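Long-range contacts in mialostatin (Ixodes ricinus, PDB 6ZTK), which inhibits cysteine proteases of the cathepsin type, both the tick's own midgut digestive enzymes and several cathepsins of its host: residues A[66-71]-A[81-86]; A[89-94]-A[102-107]. One frame throughout, in Å; residues are numbered along the deposited sequence. Where two conformers were deposited one is given.

In the fold
Mialostatin has the cystatin fold, an antiparallel sheet that wraps around helix 41-52, and both contacts draw on strand 78-92. Contact 1 comes first along the chain, pairing 66-71 with 81-86 in the hairpin of strands 60-74 and 78-92. It forms the stem below a turn that carries the QxVxG motif, which probably enters the protease active-site cleft, as in other cystatins. Contact 2 joins 89-94, where strand 78-92 turns a corner and runs out into a short 3-10 segment, to 102-107; its disulfide ties the connection to strand 113-122 back onto strand 78-92. The centres lie about 19 Å apart, on opposite sides of the chain's centre; apart from adjoining in sequence, the segments do not touch.

Contact 1: A[66-71]-A[81-86]; sequences ELLEVQ and KLKFTT
V70 and L82 lie side by side and point the same way, the L82 methyl CD2 resting 3.8 Å from V70 CG2. On the same face L67 crosses F84 obliquely, its CD1 approaching F84 CB at 4.1 Å. F84 CG sits between its backbone N and carbonyl carbon (chi1 51°), leaving CB beside L67 while the ring turns off toward V51. These apolar groups suit the face covered by F43, L46 and V51 of helix 41-52. The other face, partly exposed, suits long charged or amide side chains. Q71 and K81 run alongside each other, Q71 OE1 lying 3.7 Å from the aliphatic K81 CD, while a water links OE1 to K81 O. E69 CB and K83 CB are 4.1 Å apart, yet the charged E69 OE1 and K83 NZ stay separated by 5.1 Å. The T85 hydroxyl, short and polar, shares a water with E66 OE1. A classic beta bulge sets L68 and E69 opposite K83, whose O accepts from L68 N at 2.8 Å and from E69 N at 3.2 Å. It turns L68 toward the partner strand, CD1 meeting T85 CG2 at 4.0 Å. The chemistry implies a two-sided hairpin, apolar toward the helix and water-bridged outside, one carbonyl gripped twice.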
ATOM      1  N   GLU A  66       1.747   8.848  -1.841  1.00 14.75           N
ATOM      2  CA  GLU A  66       3.209   8.901  -1.798  1.00 14.61           C
ATOM      3  C   GLU A  66       3.743   7.742  -0.942  1.00 13.96           C
ATOM      4  O   GLU A  66       3.240   7.561   0.186  1.00 14.76           O
ATOM      5  CB  GLU A  66       3.650  10.229  -1.197  1.00 16.70           C
ATOM      6  CG  GLU A  66       5.126  10.435  -1.171  1.00 21.66           C
ATOM      7  CD  GLU A  66       5.551  11.814  -0.676  1.00 24.92           C
ATOM      8  OE1 GLU A  66       4.675  12.594  -0.233  1.00 26.68           O
ATOM      9  OE2 GLU A  66       6.781  12.057  -0.627  1.00 29.18           O
ATOM     10  N   LEU A  67       4.763   7.074  -1.458  1.00 14.68           N
ATOM     11  CA  LEU A  67       5.549   6.123  -0.635  1.00 13.64           C
ATOM     12  C   LEU A  67       6.579   6.941   0.107  1.00 14.34           C
ATOM     13  O   LEU A  67       7.462   7.599  -0.533  1.00 15.84           O
ATOM     14  CB  LEU A  67       6.136   5.041  -1.527  1.00 15.27           C
ATOM     15  CG  LEU A  67       6.962   3.978  -0.824  1.00 15.22           C
ATOM     16  CD1 LEU A  67       6.155   3.214   0.221  1.00 15.11           C
ATOM     17  CD2 LEU A  67       7.523   3.001  -1.836  1.00 16.12           C
ATOM     18  N   LEU A  68       6.520   6.902   1.411  1.00 13.83           N
ATOM     19  CA  LEU A  68       7.410   7.706   2.274  1.00 14.09           C
ATOM     20  C   LEU A  68       8.656   6.957   2.661  1.00 13.70           C
ATOM     21  O   LEU A  68       9.720   7.589   2.788  1.00 15.55           O
ATOM     22  CB  LEU A  68       6.668   8.134   3.523  1.00 13.82           C
ATOM     23  CG  LEU A  68       5.427   8.988   3.318  1.00 16.07           C
ATOM     24  CD1 LEU A  68       4.708   9.170   4.624  1.00 17.60           C
ATOM     25  CD2 LEU A  68       5.783  10.359   2.731  1.00 17.80           C
ATOM     26  N   GLU A  69       8.516   5.677   3.012  1.00 13.37           N
ATOM     27  CA  GLU A  69       9.611   4.893   3.587  1.00 14.31           C
ATOM     28  C   GLU A  69       9.435   3.430   3.188  1.00 12.67           C
ATOM     29  O   GLU A  69       8.315   2.959   3.138  1.00 14.31           O
ATOM     30  CB  GLU A  69       9.689   4.990   5.099  1.00 14.51           C
ATOM     31  CG  GLU A  69      10.904   4.352   5.734  1.00 19.13           C
ATOM     32  CD  GLU A  69      11.010   4.554   7.246  1.00 26.63           C
ATOM     33  OE1 GLU A  69      10.083   5.184   7.876  1.00 28.63           O
ATOM     34  OE2 GLU A  69      11.976   3.955   7.822  1.00 31.99           O
ATOM     35  N   VAL A  70      10.568   2.788   2.916  1.00 12.69           N
ATOM     36  CA  VAL A  70      10.628   1.330   2.639  1.00 13.66           C
ATOM     37  C   VAL A  70      11.751   0.736   3.448  1.00 15.02           C
ATOM     38  O   VAL A  70      12.885   1.248   3.350  1.00 15.74           O
ATOM     39  CB  VAL A  70      10.886   1.040   1.164  1.00 17.76           C
ATOM     40  CG1 VAL A  70      10.996  -0.470   0.914  1.00 14.98           C
ATOM     41  CG2 VAL A  70       9.826   1.620   0.326  1.00 20.39           C
ATOM     42  N   GLN A  71      11.464  -0.302   4.210  1.00 14.07           N
ATOM     43  CA  GLN A  71      12.525  -1.079   4.867  1.00 14.67           C
ATOM     44  C   GLN A  71      12.316  -2.551   4.509  1.00 13.98           C
ATOM     45  O   GLN A  71      11.163  -2.963   4.259  1.00 14.17           O
ATOM     46  CB  GLN A  71      12.454  -0.933   6.379  1.00 16.22           C
ATOM     47  CG  GLN A  71      12.792   0.503   6.854  1.00 17.78           C
ATOM     48  CD  GLN A  71      12.275   0.636   8.263  1.00 21.92           C
ATOM     49  OE1 GLN A  71      11.071   0.710   8.511  1.00 23.32           O
ATOM     50  NE2 GLN A  71      13.194   0.641   9.198  1.00 26.25           N
ATOM     51  N   LYS A  81       8.490  -3.463   4.729  1.00 13.02           N
ATOM     52  CA  LYS A  81       7.721  -2.603   5.638  1.00 13.87           C
ATOM     53  C   LYS A  81       7.593  -1.246   4.942  1.00 12.56           C
ATOM     54  O   LYS A  81       8.628  -0.584   4.711  1.00 14.25           O
ATOM     55  CB  LYS A  81       8.386  -2.475   7.013  1.00 14.47           C
ATOM     56  CG  LYS A  81       7.616  -1.588   7.956  1.00 17.03           C
ATOM     57  CD  LYS A  81       8.265  -1.594   9.353  1.00 21.74           C
ATOM     58  CE  LYS A  81       7.533  -0.635  10.263  1.00 28.67           C
ATOM     59  NZ  LYS A  81       8.232  -0.489  11.569  1.00 33.38           N
ATOM     60  N   LEU A  82       6.370  -0.916   4.550  1.00 11.97           N
ATOM     61  CA  LEU A  82       6.078   0.272   3.706  1.00 12.17           C
ATOM     62  C   LEU A  82       5.308   1.288   4.522  1.00 12.35           C
ATOM     63  O   LEU A  82       4.294   0.940   5.161  1.00 14.18           O
ATOM     64  CB  LEU A  82       5.256  -0.174   2.508  1.00 12.00           C
ATOM     65  CG  LEU A  82       5.833  -1.322   1.702  1.00 13.91           C
ATOM     66  CD1 LEU A  82       4.844  -1.683   0.578  1.00 19.61           C
ATOM     67  CD2 LEU A  82       7.155  -0.968   1.115  1.00 16.21           C
ATOM     68  N   LYS A  83       5.722   2.553   4.406  1.00 11.75           N
ATOM     69  CA  LYS A  83       4.958   3.660   5.000  1.00 12.58           C
ATOM     70  C   LYS A  83       4.543   4.624   3.906  1.00 11.36           C
ATOM     71  O   LYS A  83       5.410   4.997   3.139  1.00 13.40           O
ATOM     72  CB  LYS A  83       5.786   4.407   6.040  1.00 14.07           C
ATOM     73  CG  LYS A  83       5.015   5.530   6.717  1.00 15.36           C
ATOM     74  CD  LYS A  83       5.956   6.329   7.640  1.00 17.93           C
ATOM     75  CE  LYS A  83       5.229   7.492   8.280  1.00 23.48           C
ATOM     76  NZ  LYS A  83       6.172   8.280   9.124  1.00 27.70           N
ATOM     77  N   PHE A  84       3.257   4.857   3.763  1.00 12.59           N
ATOM     78  CA  PHE A  84       2.760   5.619   2.613  1.00 12.19           C
ATOM     79  C   PHE A  84       1.500   6.355   2.967  1.00 11.38           C
ATOM     80  O   PHE A  84       0.740   5.950   3.850  1.00 12.81           O
ATOM     81  CB  PHE A  84       2.543   4.651   1.438  1.00 12.81           C
ATOM     82  CG  PHE A  84       1.726   3.436   1.754  1.00 13.35           C
ATOM     83  CD1 PHE A  84       0.339   3.409   1.629  1.00 14.34           C
ATOM     84  CD2 PHE A  84       2.380   2.330   2.210  1.00 14.42           C
ATOM     85  CE1 PHE A  84      -0.408   2.295   1.973  1.00 15.19           C
ATOM     86  CE2 PHE A  84       1.651   1.220   2.580  1.00 15.39           C
ATOM     87  CZ  PHE A  84       0.259   1.200   2.454  1.00 15.01           C
ATOM     88  N   THR A  85       1.238   7.453   2.278  1.00 12.14           N
ATOM     89  CA  THR A  85      -0.024   8.183   2.438  1.00 12.10           C
ATOM     90  C   THR A  85      -1.087   7.644   1.478  1.00 13.06           C
ATOM     91  O   THR A  85      -0.716   7.194   0.371  1.00 13.35           O
ATOM     92  CB  THR A  85       0.185   9.703   2.234  1.00 13.06           C
ATOM     93  OG1 THR A  85       0.793   9.879   0.958  1.00 13.87           O
ATOM     94  CG2 THR A  85       1.036  10.258   3.334  1.00 12.75           C
ATOM     95  N   THR A  86      -2.333   7.687   1.871  1.00 13.12           N
ATOM     96  CA  THR A  86      -3.472   7.230   1.073  1.00 13.08           C
ATOM     97  C   THR A  86      -4.552   8.322   1.011  1.00 15.24           C
ATOM     98  O   THR A  86      -4.599   9.221   1.884  1.00 15.79           O
ATOM     99  CB  THR A  86      -4.080   5.899   1.557  1.00 13.61           C
ATOM    100  OG1 THR A  86      -4.691   6.067   2.835  1.00 15.80           O
ATOM    101  CG2 THR A  86      -3.013   4.827   1.601  1.00 15.08           C
TER
HETATM  102  O   HOH W   1       1.850  12.451   0.759  1.00 18.65           O
HETATM  103  O   HOH W   2       9.244   1.520   6.607  1.00 20.44           O

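Contact 2: A[89-94]-A[102-107]; sequences STCKIE and ELCQPK
C91 and C104 are joined covalently, SG to SG at 2.1 Å, with a disulfide torsion of -90°, close to the relaxed value for such a bond. Each sulfur stands beside its own backbone N (chi1 -76° in C91, -56° in C104); with C91 CA and C104 CA 5.1 Å apart, these torsions turn the sulfurs onto each other. Apolar packing adds to the link: L103 lays its branch carbon CG 3.9 Å from C91 SG.

One direct hydrogen bond crosses between the segments: T90 N donates to Q105 O at 3.0 Å. S89 CA makes a CA-H...O contact with Q105 O at 3.2 Å, beside a single backbone bridge of S89 with P106. A water bridges T90 OG1 and L103 O, a role that suits a small hydroxyl residue at an exposed corner.

Support also comes from within 89-94, where S89 OG accepts from C91 N at 3.0 Å, forming an ST turn, and also bonds to Y61 O. A short hydroxyl side chain can thus serve both its own turn and the neighbouring strand. C104 itself centres an inverse gamma turn.

In the fold, S89 and C91 pair through their backbones with Y61 of strand 60-74, on which C91 also packs. P106 reaches L65 of that strand and T87 of strand 78-92, so the disulfide-tied loop lies against this end of the hairpin before the chain continues into strand 113-122.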
ATOM      1  N   SER A  89     -10.000   6.555  -3.398  1.00 17.16           N
ATOM      2  CA  SER A  89      -9.954   6.465  -4.873  1.00 16.59           C
ATOM      3  C   SER A  89     -11.384   6.597  -5.409  1.00 17.41           C
ATOM      4  O   SER A  89     -12.338   6.599  -4.645  1.00 17.75           O
ATOM      5  CB  SER A  89      -9.351   5.190  -5.416  1.00 18.96           C
ATOM      6  OG  SER A  89     -10.316   4.124  -5.420  1.00 15.81           O
ATOM      7  N   THR A  90     -11.468   6.659  -6.725  1.00 17.90           N
ATOM      8  CA  THR A  90     -12.777   6.689  -7.433  1.00 18.80           C
ATOM      9  C   THR A  90     -13.323   5.300  -7.707  1.00 20.04           C
ATOM     10  O   THR A  90     -14.400   5.233  -8.329  1.00 21.27           O
ATOM     11  CB  THR A  90     -12.621   7.455  -8.744  1.00 18.94           C
ATOM     12  OG1 THR A  90     -11.645   6.811  -9.550  1.00 20.89           O
ATOM     13  CG2 THR A  90     -12.262   8.901  -8.459  1.00 23.76           C
ATOM     14  N   CYS A  91     -12.626   4.239  -7.343  1.00 18.36           N
ATOM     15  CA  CYS A  91     -13.056   2.844  -7.638  1.00 17.70           C
ATOM     16  C   CYS A  91     -13.988   2.340  -6.525  1.00 18.02           C
ATOM     17  O   CYS A  91     -13.542   2.173  -5.357  1.00 17.53           O
ATOM     18  CB  CYS A  91     -11.910   1.881  -7.709  1.00 19.28           C
ATOM     19  SG  CYS A  91     -10.930   1.965  -9.229  1.00 22.50           S
ATOM     20  N   LYS A  92     -15.255   2.042  -6.846  1.00 17.21           N
ATOM     21  CA  LYS A  92     -16.185   1.407  -5.894  1.00 16.57           C
ATOM     22  C   LYS A  92     -15.811  -0.078  -5.799  1.00 16.67           C
ATOM     23  O   LYS A  92     -15.717  -0.764  -6.801  1.00 18.61           O
ATOM     24  CB  LYS A  92     -17.637   1.550  -6.362  1.00 18.80           C
ATOM     25  CG  LYS A  92     -18.144   2.950  -6.203  1.00 21.97           C
ATOM     26  CD  LYS A  92     -19.535   3.120  -6.730  1.00 27.89           C
ATOM     27  CE  LYS A  92     -20.024   4.536  -6.536  1.00 31.90           C
ATOM     28  NZ  LYS A  92     -21.385   4.661  -7.108  1.00 40.14           N
ATOM     29  N   ILE A  93     -15.629  -0.573  -4.588  1.00 15.20           N
ATOM     30  CA  ILE A  93     -15.191  -1.989  -4.412  1.00 14.64           C
ATOM     31  C   ILE A  93     -16.258  -2.987  -4.943  1.00 14.56           C
ATOM     32  O   ILE A  93     -15.904  -3.986  -5.538  1.00 15.10           O
ATOM     33  CB  ILE A  93     -14.957  -2.185  -2.914  1.00 14.52           C
ATOM     34  CG1 ILE A  93     -13.771  -1.353  -2.441  1.00 14.09           C
ATOM     35  CG2 ILE A  93     -14.790  -3.668  -2.559  1.00 15.18           C
ATOM     36  CD1 ILE A  93     -13.736  -1.114  -0.947  1.00 15.43           C
ATOM     37  N   GLU A  94     -17.516  -2.691  -4.663  1.00 15.26           N
ATOM     38  CA  GLU A  94     -18.629  -3.636  -4.955  1.00 15.58           C
ATOM     39  C   GLU A  94     -19.077  -3.513  -6.420  1.00 21.12           C
ATOM     40  O   GLU A  94     -20.146  -4.007  -6.754  1.00 23.68           O
ATOM     41  CB  GLU A  94     -19.765  -3.392  -3.973  1.00 16.64           C
ATOM     42  CG  GLU A  94     -19.418  -3.726  -2.532  1.00 17.66           C
ATOM     43  CD  GLU A  94     -20.308  -3.003  -1.531  1.00 20.36           C
ATOM     44  OE1 GLU A  94     -20.041  -1.797  -1.226  1.00 19.88           O
ATOM     45  OE2 GLU A  94     -21.311  -3.600  -1.071  1.00 18.59           O
ATOM     46  N   GLU A 102      -3.687   2.786 -12.188  1.00 22.14           N
ATOM     47  CA  GLU A 102      -4.193   3.601 -13.350  0.50 23.72           C
ATOM     48  C   GLU A 102      -5.710   3.920 -13.222  1.00 22.34           C
ATOM     49  O   GLU A 102      -6.199   5.103 -13.396  1.00 21.75           O
ATOM     50  CB  GLU A 102      -3.949   2.808 -14.633  0.50 25.26           C
ATOM     51  CG  GLU A 102      -2.534   2.283 -14.743  0.50 28.16           C
ATOM     52  CD  GLU A 102      -2.421   0.768 -14.608  0.50 31.35           C
ATOM     53  OE1 GLU A 102      -2.261   0.235 -13.475  0.50 28.76           O
ATOM     54  OE2 GLU A 102      -2.538   0.103 -15.663  0.50 29.26           O
ATOM     55  N   LEU A 103      -6.502   2.903 -12.895  1.00 20.57           N
ATOM     56  CA  LEU A 103      -7.964   3.121 -12.852  1.00 19.17           C
ATOM     57  C   LEU A 103      -8.402   3.812 -11.553  1.00 19.06           C
ATOM     58  O   LEU A 103      -9.283   4.681 -11.550  1.00 20.39           O
ATOM     59  CB  LEU A 103      -8.620   1.758 -12.988  1.00 21.09           C
ATOM     60  CG  LEU A 103     -10.125   1.783 -13.065  1.00 21.50           C
ATOM     61  CD1 LEU A 103     -10.565   2.600 -14.300  1.00 23.57           C
ATOM     62  CD2 LEU A 103     -10.677   0.401 -13.105  1.00 25.17           C
ATOM     63  N   CYS A 104      -7.807   3.394 -10.423  1.00 17.03           N
ATOM     64  CA  CYS A 104      -8.285   3.845  -9.116  1.00 17.23           C
ATOM     65  C   CYS A 104      -7.568   5.122  -8.719  1.00 19.18           C
ATOM     66  O   CYS A 104      -6.771   5.123  -7.770  1.00 17.47           O
ATOM     67  CB  CYS A 104      -8.144   2.746  -8.097  1.00 16.80           C
ATOM     68  SG  CYS A 104      -9.025   1.244  -8.632  1.00 19.58           S
ATOM     69  N   GLN A 105      -7.782   6.182  -9.492  1.00 17.59           N
ATOM     70  CA  GLN A 105      -7.144   7.479  -9.189  1.00 18.05           C
ATOM     71  C   GLN A 105      -7.702   8.090  -7.936  1.00 15.10           C
ATOM     72  O   GLN A 105      -8.823   7.851  -7.524  1.00 16.30           O
ATOM     73  CB  GLN A 105      -7.380   8.448 -10.363  1.00 21.96           C
ATOM     74  CG  GLN A 105      -6.624   7.983 -11.586  1.00 20.81           C
ATOM     75  CD  GLN A 105      -5.146   8.232 -11.467  1.00 23.76           C
ATOM     76  OE1 GLN A 105      -4.741   9.362 -11.200  1.00 28.33           O
ATOM     77  NE2 GLN A 105      -4.340   7.194 -11.594  1.00 25.63           N
ATOM     78  N   PRO A 106      -6.950   9.025  -7.280  1.00 17.46           N
ATOM     79  CA  PRO A 106      -7.484   9.720  -6.128  1.00 20.32           C
ATOM     80  C   PRO A 106      -8.707  10.565  -6.472  1.00 20.29           C
ATOM     81  O   PRO A 106      -8.634  11.267  -7.544  1.00 23.92           O
ATOM     82  CB  PRO A 106      -6.351  10.675  -5.713  1.00 20.80           C
ATOM     83  CG  PRO A 106      -5.183  10.223  -6.404  1.00 20.78           C
ATOM     84  CD  PRO A 106      -5.581   9.420  -7.614  1.00 19.95           C
ATOM     85  N   LYS A 107      -9.712  10.607  -5.614  1.00 21.45           N
ATOM     86  CA  LYS A 107     -10.868  11.529  -5.789  1.00 21.28           C
ATOM     87  C   LYS A 107     -10.304  12.945  -5.658  1.00 25.47           C
ATOM     88  O   LYS A 107     -10.629  13.806  -6.513  1.00 26.21           O
ATOM     89  CB  LYS A 107     -11.994  11.271  -4.808  1.00 24.26           C
ATOM     90  CG  LYS A 107     -13.179  12.216  -4.957  1.00 29.83           C
ATOM     91  CD  LYS A 107     -14.238  12.046  -3.913  1.00 34.89           C
ATOM     92  CE  LYS A 107     -15.529  12.744  -4.302  1.00 38.01           C
ATOM     93  NZ  LYS A 107     -16.445  12.822  -3.144  1.00 45.22           N
TER
HETATM   94  O   HOH W   3     -12.211   4.740 -11.156  1.00 26.08           O